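Local coordinates for ABC transporter, substrate binding protein (PDB 3EAF) that probably binds a solute outside the cell and delivers it to an ABC transporter for uptake, and also binds magnesium, at residues T42-R47 and T308-Q313; T63-Y68 and E89-Q94; F235-P240 and F257-F262; G249-I254 and I355-N360; I301-S306 and E318-A323. One frame throughout, in Å; residues are numbered along the deposited sequence.

Interaction 1: residues T42-R47 and T308-Q313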
# COMPACT_ATOMS: atom_id res chain seq x y z
N THR A 42 24.41 10.60 7.87
CA THR A 42 25.00 10.10 6.63
C THR A 42 26.15 9.13 6.94
O THR A 42 26.55 8.98 8.10
CB THR A 42 25.53 11.26 5.77
OG1 THR A 42 26.49 12.03 6.52
CG2 THR A 42 24.38 12.17 5.33
N LYS A 43 26.67 8.47 5.91
CA LYS A 43 27.80 7.53 6.04
C LYS A 43 29.04 8.16 6.69
O LYS A 43 29.75 7.50 7.45
CB LYS A 43 28.18 6.92 4.69
CG LYS A 43 27.31 5.74 4.28
CD LYS A 43 27.97 4.91 3.17
CE LYS A 43 28.06 5.66 1.84
NZ LYS A 43 28.79 4.89 0.78
N ASP A 44 29.29 9.43 6.39
CA ASP A 44 30.42 10.16 6.97
C ASP A 44 30.06 10.93 8.26
O ASP A 44 30.82 11.79 8.71
CB ASP A 44 31.07 11.09 5.93
CG ASP A 44 30.06 12.01 5.27
OD1 ASP A 44 30.44 13.16 4.96
OD2 ASP A 44 28.90 11.60 5.07
N GLY A 45 28.90 10.63 8.82
CA GLY A 45 28.52 11.13 10.14
C GLY A 45 27.98 12.55 10.25
O GLY A 45 27.99 13.12 11.34
N VAL A 46 27.51 13.11 9.15
CA VAL A 46 26.84 14.42 9.18
C VAL A 46 25.35 14.26 9.52
O VAL A 46 24.65 13.46 8.89
CB VAL A 46 27.01 15.19 7.85
CG1 VAL A 46 26.19 16.48 7.85
CG2 VAL A 46 28.47 15.50 7.59
N ARG A 47 24.87 15.00 10.52
CA ARG A 47 23.47 14.94 10.91
C ARG A 47 22.58 15.56 9.85
O ARG A 47 22.89 16.63 9.30
CB ARG A 47 23.21 15.61 12.26
CG ARG A 47 21.77 15.44 12.75
CD ARG A 47 21.64 15.73 14.22
NE ARG A 47 20.31 15.40 14.72
CZ ARG A 47 19.95 15.49 15.99
NH1 ARG A 47 20.82 15.91 16.90
NH2 ARG A 47 18.72 15.16 16.36
N THR A 308 26.81 9.60 1.40
CA THR A 308 27.69 10.61 1.98
C THR A 308 26.99 11.97 1.91
O THR A 308 26.11 12.17 1.07
CB THR A 308 29.05 10.70 1.24
OG1 THR A 308 28.86 11.18 -0.09
CG2 THR A 308 29.75 9.35 1.20
N SER A 309 27.37 12.88 2.80
CA SER A 309 26.81 14.23 2.82
C SER A 309 27.15 15.00 1.54
O SER A 309 26.34 15.80 1.07
CB SER A 309 27.28 15.00 4.06
OG SER A 309 28.70 15.01 4.14
N GLN A 310 28.34 14.75 0.99
CA GLN A 310 28.74 15.36 -0.27
C GLN A 310 27.78 14.94 -1.38
O GLN A 310 27.27 15.77 -2.13
CB GLN A 310 30.18 14.97 -0.65
CG GLN A 310 31.27 15.51 0.28
CD GLN A 310 31.44 14.71 1.57
OE1 GLN A 310 31.01 13.55 1.67
NE2 GLN A 310 32.08 15.32 2.56
N ASP A 311 27.52 13.63 -1.44
CA ASP A 311 26.60 13.04 -2.41
C ASP A 311 25.19 13.61 -2.27
O ASP A 311 24.56 13.97 -3.26
CB ASP A 311 26.59 11.52 -2.23
CG ASP A 311 26.27 10.76 -3.52
OD1 ASP A 311 26.07 11.41 -4.57
OD2 ASP A 311 26.23 9.51 -3.46
N LEU A 312 24.71 13.69 -1.03
CA LEU A 312 23.38 14.22 -0.74
C LEU A 312 23.26 15.69 -1.16
O LEU A 312 22.25 16.09 -1.76
CB LEU A 312 23.02 14.04 0.74
CG LEU A 312 21.56 14.27 1.17
CD1 LEU A 312 20.59 13.34 0.46
CD2 LEU A 312 21.42 14.13 2.69
N GLN A 313 24.28 16.49 -0.85
CA GLN A 313 24.30 17.91 -1.22
C GLN A 313 24.41 18.15 -2.73
O GLN A 313 23.76 19.05 -3.26
CB GLN A 313 25.43 18.64 -0.50
CG GLN A 313 25.00 19.25 0.83
CD GLN A 313 26.11 20.05 1.49
OE1 GLN A 313 27.17 19.52 1.83
NE2 GLN A 313 25.86 21.35 1.68

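Interaction 2: residues T63-Y68 and E89-Q94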
# COMPACT_ATOMS: atom_id res chain seq x y z
N THR A 63 -5.14 19.04 -7.72
CA THR A 63 -4.45 19.46 -6.50
C THR A 63 -3.09 18.75 -6.34
O THR A 63 -2.11 19.38 -5.94
CB THR A 63 -5.33 19.24 -5.25
OG1 THR A 63 -6.65 19.74 -5.50
CG2 THR A 63 -4.76 19.96 -4.04
N ALA A 64 -3.03 17.45 -6.66
CA ALA A 64 -1.76 16.71 -6.61
C ALA A 64 -0.66 17.38 -7.45
O ALA A 64 0.47 17.56 -6.98
CB ALA A 64 -1.96 15.28 -7.09
N GLU A 65 -1.00 17.74 -8.68
CA GLU A 65 -0.04 18.40 -9.59
C GLU A 65 0.34 19.81 -9.12
O GLU A 65 1.48 20.25 -9.30
CB GLU A 65 -0.59 18.42 -11.02
CG GLU A 65 -0.85 17.03 -11.59
CD GLU A 65 -1.23 17.04 -13.06
OE1 GLU A 65 -0.85 18.00 -13.77
OE2 GLU A 65 -1.90 16.08 -13.51
N GLU A 66 -0.61 20.52 -8.51
CA GLU A 66 -0.34 21.84 -7.93
C GLU A 66 0.64 21.77 -6.75
O GLU A 66 1.60 22.56 -6.68
CB GLU A 66 -1.65 22.52 -7.53
CG GLU A 66 -2.41 23.09 -8.73
CD GLU A 66 -3.90 23.30 -8.47
OE1 GLU A 66 -4.39 22.95 -7.38
OE2 GLU A 66 -4.58 23.82 -9.38
N TYR A 67 0.42 20.83 -5.84
CA TYR A 67 1.32 20.64 -4.70
C TYR A 67 2.68 20.09 -5.10
O TYR A 67 3.68 20.38 -4.45
CB TYR A 67 0.68 19.76 -3.62
CG TYR A 67 -0.46 20.42 -2.88
CD1 TYR A 67 -0.46 21.79 -2.61
CD2 TYR A 67 -1.55 19.67 -2.42
CE1 TYR A 67 -1.51 22.40 -1.92
CE2 TYR A 67 -2.58 20.27 -1.71
CZ TYR A 67 -2.56 21.63 -1.48
OH TYR A 67 -3.59 22.23 -0.78
N TYR A 68 2.72 19.30 -6.18
CA TYR A 68 3.99 18.82 -6.72
C TYR A 68 4.87 19.98 -7.20
O TYR A 68 6.05 20.05 -6.87
CB TYR A 68 3.80 17.84 -7.88
CG TYR A 68 5.14 17.44 -8.49
CD1 TYR A 68 5.97 16.53 -7.83
CD2 TYR A 68 5.59 18.01 -9.69
CE1 TYR A 68 7.21 16.19 -8.35
CE2 TYR A 68 6.84 17.66 -10.22
CZ TYR A 68 7.64 16.75 -9.55
OH TYR A 68 8.87 16.38 -10.05
N GLU A 89 1.35 7.88 -10.80
CA GLU A 89 1.58 7.46 -12.19
C GLU A 89 1.75 8.65 -13.14
O GLU A 89 2.68 8.67 -13.96
CB GLU A 89 0.45 6.54 -12.69
CG GLU A 89 0.61 5.07 -12.30
CD GLU A 89 -0.49 4.17 -12.84
OE1 GLU A 89 -1.28 4.63 -13.69
OE2 GLU A 89 -0.56 2.99 -12.41
N LYS A 90 0.83 9.61 -13.03
CA LYS A 90 0.86 10.82 -13.84
C LYS A 90 2.18 11.58 -13.68
O LYS A 90 2.75 12.07 -14.66
CB LYS A 90 -0.33 11.72 -13.48
CG LYS A 90 -0.37 13.10 -14.19
CD LYS A 90 -0.86 12.99 -15.63
CE LYS A 90 -1.18 14.38 -16.22
NZ LYS A 90 -2.57 14.87 -15.88
N LEU A 91 2.68 11.63 -12.44
CA LEU A 91 3.90 12.38 -12.14
C LEU A 91 5.20 11.61 -12.36
O LEU A 91 6.28 12.21 -12.35
CB LEU A 91 3.86 12.90 -10.70
CG LEU A 91 2.84 14.00 -10.40
CD1 LEU A 91 2.64 14.12 -8.90
CD2 LEU A 91 3.27 15.34 -11.00
N SER A 92 5.11 10.30 -12.56
CA SER A 92 6.31 9.45 -12.57
C SER A 92 7.40 9.90 -13.57
O SER A 92 8.59 9.85 -13.24
CB SER A 92 5.93 7.98 -12.77
OG SER A 92 5.15 7.80 -13.94
N ASP A 93 7.00 10.33 -14.77
CA ASP A 93 7.97 10.77 -15.78
C ASP A 93 8.57 12.12 -15.40
O ASP A 93 9.77 12.35 -15.62
CB ASP A 93 7.32 10.86 -17.18
CG ASP A 93 7.20 9.51 -17.89
OD1 ASP A 93 7.90 8.54 -17.52
OD2 ASP A 93 6.40 9.42 -18.84
N GLN A 94 7.75 12.98 -14.81
CA GLN A 94 8.19 14.29 -14.33
C GLN A 94 9.20 14.19 -13.16
O GLN A 94 10.20 14.90 -13.15
CB GLN A 94 6.99 15.17 -13.96
CG GLN A 94 7.33 16.66 -13.77
CD GLN A 94 7.93 17.30 -15.01
OE1 GLN A 94 7.39 17.17 -16.11
NE2 GLN A 94 9.06 17.99 -14.84

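Interaction 3: residues F235-P240 and F257-F262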
# COMPACT_ATOMS: atom_id res chain seq x y z
N PHE A 235 -8.89 -3.68 3.94
CA PHE A 235 -9.02 -4.54 5.11
C PHE A 235 -8.00 -4.11 6.15
O PHE A 235 -6.82 -3.91 5.83
CB PHE A 235 -8.75 -5.98 4.70
CG PHE A 235 -9.11 -7.01 5.75
CD1 PHE A 235 -10.36 -7.63 5.74
CD2 PHE A 235 -8.18 -7.41 6.73
CE1 PHE A 235 -10.69 -8.60 6.69
CE2 PHE A 235 -8.51 -8.37 7.68
CZ PHE A 235 -9.77 -8.97 7.66
N ASP A 236 -8.45 -3.93 7.39
CA ASP A 236 -7.56 -3.69 8.53
C ASP A 236 -8.28 -3.99 9.85
O ASP A 236 -9.30 -4.69 9.84
CB ASP A 236 -6.92 -2.27 8.51
CG ASP A 236 -7.95 -1.13 8.58
OD1 ASP A 236 -8.83 -1.15 9.46
OD2 ASP A 236 -7.85 -0.19 7.76
N GLU A 237 -7.76 -3.46 10.95
CA GLU A 237 -8.26 -3.72 12.31
C GLU A 237 -9.74 -3.38 12.50
O GLU A 237 -10.40 -3.93 13.39
CB GLU A 237 -7.41 -2.97 13.35
CG GLU A 237 -5.95 -3.43 13.44
CD GLU A 237 -5.02 -2.69 12.48
OE1 GLU A 237 -5.52 -1.98 11.57
OE2 GLU A 237 -3.79 -2.80 12.64
N ARG A 238 -10.26 -2.46 11.67
CA ARG A 238 -11.66 -2.01 11.74
C ARG A 238 -12.64 -2.97 11.06
O ARG A 238 -13.85 -2.88 11.27
CB ARG A 238 -11.80 -0.62 11.12
CG ARG A 238 -11.15 0.50 11.92
CD ARG A 238 -11.04 1.77 11.08
NE ARG A 238 -10.13 1.58 9.94
CZ ARG A 238 -9.84 2.52 9.04
NH1 ARG A 238 -10.39 3.73 9.11
NH2 ARG A 238 -9.00 2.24 8.05
N SER A 239 -12.11 -3.88 10.24
CA SER A 239 -12.92 -4.74 9.38
C SER A 239 -13.96 -5.61 10.11
O SER A 239 -15.08 -5.75 9.62
CB SER A 239 -12.04 -5.60 8.46
OG SER A 239 -11.38 -4.80 7.49
N PRO A 240 -13.61 -6.20 11.28
CA PRO A 240 -14.64 -6.96 12.01
C PRO A 240 -15.88 -6.13 12.33
O PRO A 240 -17.01 -6.59 12.15
CB PRO A 240 -13.93 -7.37 13.30
CG PRO A 240 -12.47 -7.32 12.99
CD PRO A 240 -12.30 -6.25 11.96
N PHE A 257 2.78 -5.93 5.26
CA PHE A 257 3.32 -5.44 6.53
C PHE A 257 2.58 -6.11 7.68
O PHE A 257 1.35 -6.25 7.63
CB PHE A 257 3.14 -3.92 6.64
CG PHE A 257 3.37 -3.18 5.35
CD1 PHE A 257 4.66 -2.83 4.96
CD2 PHE A 257 2.31 -2.85 4.52
CE1 PHE A 257 4.89 -2.16 3.77
CE2 PHE A 257 2.52 -2.17 3.32
CZ PHE A 257 3.82 -1.84 2.95
N ILE A 258 3.33 -6.50 8.70
CA ILE A 258 2.75 -7.07 9.92
C ILE A 258 1.89 -6.02 10.65
O ILE A 258 2.27 -4.85 10.71
CB ILE A 258 3.86 -7.68 10.84
CG1 ILE A 258 3.27 -8.71 11.82
CG2 ILE A 258 4.64 -6.58 11.59
CD1 ILE A 258 2.66 -9.95 11.16
N TYR A 259 0.73 -6.44 11.15
CA TYR A 259 -0.12 -5.55 11.94
C TYR A 259 0.52 -5.39 13.31
O TYR A 259 1.14 -6.34 13.80
CB TYR A 259 -1.51 -6.15 12.17
CG TYR A 259 -2.46 -6.19 10.99
CD1 TYR A 259 -2.01 -6.17 9.67
CD2 TYR A 259 -3.84 -6.29 11.22
CE1 TYR A 259 -2.91 -6.24 8.60
CE2 TYR A 259 -4.73 -6.36 10.17
CZ TYR A 259 -4.27 -6.33 8.87
OH TYR A 259 -5.18 -6.40 7.85
N PRO A 260 0.37 -4.21 13.95
CA PRO A 260 0.86 -4.08 15.33
C PRO A 260 0.38 -5.19 16.28
O PRO A 260 1.16 -5.67 17.09
CB PRO A 260 0.32 -2.71 15.77
CG PRO A 260 0.22 -1.93 14.49
CD PRO A 260 -0.22 -2.95 13.45
N MSE A 261 -0.88 -5.62 16.16
CA MSE A 261 -1.45 -6.69 17.01
C MSE A 261 -0.79 -8.07 16.86
O MSE A 261 -0.93 -8.92 17.75
CB MSE A 261 -2.96 -6.82 16.79
CG MSE A 261 -3.36 -7.15 15.35
SE MSE A 261 -5.26 -7.53 15.13
CE MSE A 261 -6.07 -5.99 16.00
N PHE A 262 -0.10 -8.30 15.75
CA PHE A 262 0.67 -9.55 15.56
C PHE A 262 2.18 -9.31 15.70
O PHE A 262 2.99 -10.20 15.43
CB PHE A 262 0.38 -10.18 14.18
CG PHE A 262 -1.09 -10.40 13.89
CD1 PHE A 262 -1.90 -11.09 14.78
CD2 PHE A 262 -1.65 -9.93 12.71
CE1 PHE A 262 -3.25 -11.30 14.51
CE2 PHE A 262 -3.01 -10.13 12.43
CZ PHE A 262 -3.81 -10.82 13.33
O HOH W 1 -4.88 -5.95 5.22
O HOH W 2 -2.92 -4.01 14.82

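Interaction 4: residues G249-I254 and I355-N360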
# COMPACT_ATOMS: atom_id res chain seq x y z
N GLY A 249 -15.51 -15.33 9.53
CA GLY A 249 -14.97 -16.55 8.93
C GLY A 249 -14.85 -16.52 7.41
O GLY A 249 -14.37 -17.49 6.83
N LYS A 250 -15.28 -15.43 6.78
CA LYS A 250 -15.44 -15.38 5.32
C LYS A 250 -14.75 -14.23 4.59
O LYS A 250 -15.02 -14.00 3.41
CB LYS A 250 -16.93 -15.37 4.93
CG LYS A 250 -17.73 -16.58 5.41
CD LYS A 250 -19.10 -16.63 4.78
CE LYS A 250 -20.06 -15.62 5.39
NZ LYS A 250 -21.43 -15.85 4.84
N VAL A 251 -13.88 -13.49 5.28
CA VAL A 251 -13.18 -12.36 4.66
C VAL A 251 -11.68 -12.43 4.95
O VAL A 251 -11.27 -12.77 6.06
CB VAL A 251 -13.73 -10.97 5.10
CG1 VAL A 251 -13.10 -9.84 4.28
CG2 VAL A 251 -15.26 -10.92 4.97
N PHE A 252 -10.88 -12.12 3.94
CA PHE A 252 -9.43 -12.14 4.06
C PHE A 252 -8.84 -10.84 3.53
O PHE A 252 -9.32 -10.30 2.53
CB PHE A 252 -8.84 -13.33 3.30
CG PHE A 252 -9.24 -14.68 3.86
CD1 PHE A 252 -8.44 -15.32 4.80
CD2 PHE A 252 -10.42 -15.31 3.44
CE1 PHE A 252 -8.80 -16.56 5.33
CE2 PHE A 252 -10.79 -16.55 3.96
CZ PHE A 252 -9.98 -17.17 4.91
N GLY A 253 -7.80 -10.35 4.20
CA GLY A 253 -7.10 -9.15 3.76
C GLY A 253 -5.65 -9.46 3.45
O GLY A 253 -5.02 -10.28 4.12
N ILE A 254 -5.13 -8.80 2.43
CA ILE A 254 -3.71 -8.89 2.11
C ILE A 254 -2.99 -7.77 2.84
O ILE A 254 -3.53 -6.67 2.99
CB ILE A 254 -3.48 -8.76 0.58
CG1 ILE A 254 -4.22 -9.86 -0.19
CG2 ILE A 254 -1.98 -8.76 0.23
CD1 ILE A 254 -4.29 -9.62 -1.70
N ILE A 355 -4.45 -12.14 6.28
CA ILE A 355 -5.14 -11.98 7.56
C ILE A 355 -6.59 -12.40 7.38
O ILE A 355 -7.24 -11.99 6.41
CB ILE A 355 -5.04 -10.51 8.09
CG1 ILE A 355 -3.58 -10.09 8.28
CG2 ILE A 355 -5.82 -10.33 9.39
CD1 ILE A 355 -2.96 -9.51 7.02
N LYS A 356 -7.07 -13.21 8.31
CA LYS A 356 -8.45 -13.68 8.27
C LYS A 356 -9.33 -12.95 9.28
O LYS A 356 -8.94 -12.75 10.43
CB LYS A 356 -8.51 -15.18 8.56
CG LYS A 356 -9.91 -15.79 8.47
CD LYS A 356 -9.86 -17.25 8.84
CE LYS A 356 -11.22 -17.92 8.73
NZ LYS A 356 -11.12 -19.33 9.25
N LEU A 357 -10.53 -12.59 8.84
CA LEU A 357 -11.59 -12.22 9.76
C LEU A 357 -12.14 -13.53 10.32
O LEU A 357 -12.90 -14.24 9.66
CB LEU A 357 -12.67 -11.41 9.04
CG LEU A 357 -13.94 -10.99 9.80
CD1 LEU A 357 -13.59 -10.37 11.14
CD2 LEU A 357 -14.76 -10.03 8.95
N GLY A 358 -11.72 -13.85 11.54
CA GLY A 358 -12.02 -15.15 12.15
C GLY A 358 -13.49 -15.39 12.47
O GLY A 358 -14.28 -14.44 12.53
N GLU A 359 -13.83 -16.66 12.68
CA GLU A 359 -15.20 -17.07 13.04
C GLU A 359 -15.70 -16.39 14.31
O GLU A 359 -16.89 -16.12 14.44
CB GLU A 359 -15.27 -18.60 13.20
CG GLU A 359 -14.93 -19.38 11.94
CD GLU A 359 -16.09 -19.47 10.95
OE1 GLU A 359 -17.27 -19.31 11.35
OE2 GLU A 359 -15.81 -19.72 9.75
N ASN A 360 -14.79 -16.12 15.24
CA ASN A 360 -15.12 -15.41 16.48
C ASN A 360 -15.16 -13.89 16.32
O ASN A 360 -15.40 -13.16 17.30
CB ASN A 360 -14.14 -15.81 17.59
CG ASN A 360 -12.69 -15.43 17.28
OD1 ASN A 360 -12.37 -14.93 16.20
ND2 ASN A 360 -11.81 -15.68 18.24
O HOH W 3 -13.77 -20.03 8.00

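Interaction 5: residues I301-S306 and E318-A323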
# COMPACT_ATOMS: atom_id res chain seq x y z
N ILE A 301 14.78 7.28 5.23
CA ILE A 301 15.83 7.39 6.26
C ILE A 301 16.99 6.45 5.98
O ILE A 301 18.16 6.85 6.05
CB ILE A 301 15.27 7.08 7.69
CG1 ILE A 301 14.14 8.05 8.07
CG2 ILE A 301 16.38 7.06 8.74
CD1 ILE A 301 14.43 9.52 7.85
N LYS A 302 16.67 5.20 5.64
CA LYS A 302 17.69 4.20 5.33
C LYS A 302 18.51 4.61 4.10
O LYS A 302 19.73 4.41 4.07
CB LYS A 302 17.07 2.80 5.17
CG LYS A 302 16.44 2.25 6.46
CD LYS A 302 17.34 1.26 7.21
CE LYS A 302 16.60 0.66 8.40
NZ LYS A 302 17.26 -0.53 8.98
N ALA A 303 17.85 5.20 3.10
CA ALA A 303 18.54 5.73 1.92
C ALA A 303 19.55 6.83 2.31
O ALA A 303 20.69 6.80 1.88
CB ALA A 303 17.54 6.26 0.89
N ILE A 304 19.11 7.78 3.13
CA ILE A 304 19.97 8.86 3.63
C ILE A 304 21.17 8.33 4.42
O ILE A 304 22.29 8.82 4.26
CB ILE A 304 19.17 9.88 4.50
CG1 ILE A 304 18.07 10.54 3.66
CG2 ILE A 304 20.11 10.93 5.12
CD1 ILE A 304 17.01 11.21 4.47
N GLU A 305 20.93 7.33 5.26
CA GLU A 305 21.99 6.69 6.03
C GLU A 305 23.00 5.93 5.16
O GLU A 305 24.06 5.54 5.64
CB GLU A 305 21.40 5.75 7.08
CG GLU A 305 20.65 6.46 8.19
CD GLU A 305 19.86 5.53 9.09
OE1 GLU A 305 19.51 4.40 8.65
OE2 GLU A 305 19.58 5.92 10.24
N SER A 306 22.64 5.74 3.89
CA SER A 306 23.45 5.01 2.91
C SER A 306 24.27 5.92 1.99
O SER A 306 25.04 5.41 1.16
CB SER A 306 22.56 4.11 2.05
OG SER A 306 21.81 3.21 2.85
N GLU A 318 18.83 12.17 -6.67
CA GLU A 318 19.56 11.16 -7.44
C GLU A 318 20.49 10.31 -6.56
O GLU A 318 20.66 9.12 -6.81
CB GLU A 318 20.36 11.82 -8.56
CG GLU A 318 21.03 10.84 -9.51
CD GLU A 318 21.65 11.54 -10.71
OE1 GLU A 318 22.58 12.35 -10.51
OE2 GLU A 318 21.19 11.27 -11.84
N ALA A 319 21.09 10.92 -5.54
CA ALA A 319 21.91 10.18 -4.57
C ALA A 319 21.02 9.20 -3.81
O ALA A 319 21.43 8.07 -3.54
CB ALA A 319 22.61 11.14 -3.62
N LEU A 320 19.81 9.64 -3.47
CA LEU A 320 18.84 8.80 -2.76
C LEU A 320 18.34 7.64 -3.62
O LEU A 320 18.25 6.51 -3.14
CB LEU A 320 17.66 9.64 -2.25
CG LEU A 320 17.95 10.65 -1.14
CD1 LEU A 320 16.74 11.52 -0.87
CD2 LEU A 320 18.40 9.95 0.15
N LYS A 321 18.02 7.92 -4.89
CA LYS A 321 17.60 6.87 -5.84
C LYS A 321 18.64 5.77 -5.97
O LYS A 321 18.32 4.58 -5.94
CB LYS A 321 17.30 7.44 -7.24
CG LYS A 321 17.59 6.42 -8.38
CD LYS A 321 17.01 6.83 -9.69
CE LYS A 321 17.95 6.55 -10.86
NZ LYS A 321 18.33 5.12 -11.06
N GLU A 322 19.90 6.17 -6.14
CA GLU A 322 20.98 5.23 -6.38
C GLU A 322 21.27 4.38 -5.15
O GLU A 322 21.56 3.18 -5.27
CB GLU A 322 22.22 5.98 -6.89
CG GLU A 322 22.00 6.57 -8.29
CD GLU A 322 23.23 7.24 -8.88
OE1 GLU A 322 24.29 7.29 -8.22
OE2 GLU A 322 23.12 7.74 -10.03
N ALA A 323 21.16 4.98 -3.97
CA ALA A 323 21.28 4.27 -2.70
C ALA A 323 20.18 3.23 -2.53
O ALA A 323 20.44 2.14 -2.03
CB ALA A 323 21.26 5.26 -1.53

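Interaction 1: residues T42-R47 and T308-Q313
Lys43 and Thr308 bring the two backbones together, their CA atoms 5.1 Å apart, where the type I turn Thr42-Gly45 meets the first residues of helix 309-315. Asp44 carries the contact. Its CG sits between the backbone N and the carbonyl carbon (chi1 53°), which turns the carboxylate onto the helix start. There OD1 takes Ser309 OG on its syn lone pair at 2.7 Å, while OD2 accepts Ser309 N at 3.0 Å from the syn side, 23° out of the carboxylate plane. Thr42 OG1 donates to the same OD2 from the opposite face, at 2.8 Å, and itself accepts Val46 N. A valine in place of Thr42 would probably leave Val46 N without this acceptor and the carboxylate freer to turn. Val46 CG2 lies 3.5 Å from Ser309 OG. At the N-cap, Thr308 OG1 accepts Asp311 N. With three donors on one carboxylate at a helix N-terminus, the aspartate is probably held as the anion, favoured by the helix dipole.

Interaction 2: residues T63-Y68 and E89-Q94
Leu91 CD2 lies over one face of the Tyr68 ring in a packed pair of helices, 61-74 and 85-98, that belong to the alpha/beta domain built on the sheet containing strand 79-82. The short segments run at 28° to each other with axes 11.0 Å apart, a spacing bridged by long side chains. The apolar part is a CH-pi contact: Leu91 CD2 stands 4.1 Å from the ring centroid, 27° off the normal. Gln94 CG also packs obliquely against the ring, 3.7 Å from Tyr68 CE2. Tyr68 CG is anti to the backbone N (chi1 176°), which carries the ring towards helix 85-98. Beyond the segments, Asp98 OD2 bonds both Tyr68 OH and Gln94 NE2, tying the polar ends of that pair together. The ionic part lies nearer solvent, where Glu65 and Lys90 cross at about a right angle. A glutamine in place of Glu65 would probably leave the lysine ammonium without its countercharge. In this salt bridge Lys90 NZ meets the syn lone pair of Glu65 OE2 at 2.7 Å.

Interaction 3: residues F235-P240 and F257-F262
Tyr259 and Phe235 meet because of their first torsions: Tyr259 CG is anti to its carbonyl carbon (chi1 -73°), and Phe235 CG is anti to its backbone N (chi1 -169°). The two side chains cross at about a right angle, and the phenol OH arrives at the edge of the Phe235 ring, in its plane, 3.4 Å from CD2. Glu237 bends at chi2, and its carboxylate slides past the Tyr259 ring, their planes 38° apart, with OE2 3.8 Å from CD2 of the tyrosine. Glu237 CG touches the methyl CE of Met261, a selenomethionine, at 3.6 Å. Two waters supply the polar links. One accepts from Tyr259 OH at 2.7 Å and donates to Phe235 O; the other donates to Glu237 OE2 at 2.6 Å and accepts from Met261 N. Leu288 N, at the start of helix 288-304, also bonds Glu237 OE2. Behind the contact, Asp236 and Ser239 form a capping box for helix 239-243, and Arg238 grips the Asp236 carboxylate side-on through NE and NH2. The loop after strand 251-255 is thus joined to this helix start by van der Waals packing and water bridges, and the buried tyrosine hydroxyl finds a hydrogen-bond partner in one of those waters.

Interaction 4: residues G249-I254 and I355-N360
Lys356 runs alongside the ring of Phe252, the two side chains pointing the same way from a non-hydrogen-bonded pair. Its CB starts 3.5 Å from Phe252 CE1. Next, CG makes the closest approach, 3.4 Å to the same CE1, and CD continues past CE1 and CZ. With CG anti to the backbone N (chi1 -177°) and every later torsion close to 180°, the chain stays straight and passes the ring to bring CE within 3.7 Å of Gly249 O. At the tip, NZ donates to a water 3.0 Å away; this water in turn donates to Gly249 O and to Glu359 OE2, so that lysine, glutamate and glycine carbonyl share one solvent molecule at the end of the strands. Strands 251-255 and 352-357 are antiparallel neighbours in the mixed sheet of one lobe of the periplasmic binding protein fold, where 251-255 also pairs in parallel with strand 227-230. Gly253 and Ile355 form a hydrogen-bonded pair, both bonds lying in the carbonyl planes, with Gly253 N 2.8 Å from Ile355 O. Leu357 N adds a bond to Val251 O at 2.9 Å, and Gly249 N reaches Leu357 O by a more bent one (136° at the hydrogen). On the face away from Phe252, Val251 CB and Leu357 CD2 pack side by side at 4.1 Å, and both side chains also touch Ile243 of helix 239-243.

Interaction 5: residues I301-S306 and E318-A323
Ser306 OG donates to Lys302 O at 2.7 Å, a bond back onto helix 288-304, approaching 28° out of the carbonyl plane. The hydroxyl is therefore turned to its own segment, and it is CB of Ser306 that faces helix 317-326, 4.0 Å from CB of Ala323. Everything else across the contact is also van der Waals packing. Ala323 CB rests 3.8 Å from Ala303 O, a methyl against a helix carbonyl, while the two alanines bring their CA atoms to 5.6 Å, a close approach that their small side chains permit. Leu320 supplies the larger group. Its CG is anti to the carbonyl carbon (chi1 -68°), and from there the CD2 branch extends across to the partner segment, meeting Ile304 CG1 at 3.6 Å and Ala303 CB at 3.9 Å. Ile304 points away from helix 317-326 along its first bond, yet its side chain lies alongside that of Leu320, the two pointing the same way. The magnesium ion bound by Glu325, Asp340 and Tyr341 is about 10 Å from the side chain of Ala323, and Lys321 forms a salt bridge with Glu325. Around the contact, Ile304 continues onto Val48 and Ile50 of strand 47-56, Leu320 reaches Thr101 of strand 101-104 and Leu312 of helix 309-315, and Val307 of the connecting loop covers Ala323.

Burial and chemistry vary together across the five contacts. Interactions 3, 4 and 5 are buried, whereas interactions 1 and 2 are only partly so, and it is these two in which a carboxylate is bonded directly across the contact. Interactions 1 and 5 touch, their centres 10 Å apart, and share the run of helices 288-304, 309-315 and 317-326: a polar helix start in one, van der Waals packing between helices in the other. Interactions 3 and 4 also touch, Phe235 and Tyr259 packing on the strand pair, so water-linked loops lie against backbone-bonded strands. Interaction 2 stands apart, its nearest atoms about 10 Å from interaction 5. Interactions 1 and 4 lie on opposite sides of the chain's centre, about 46 Å apart between centres.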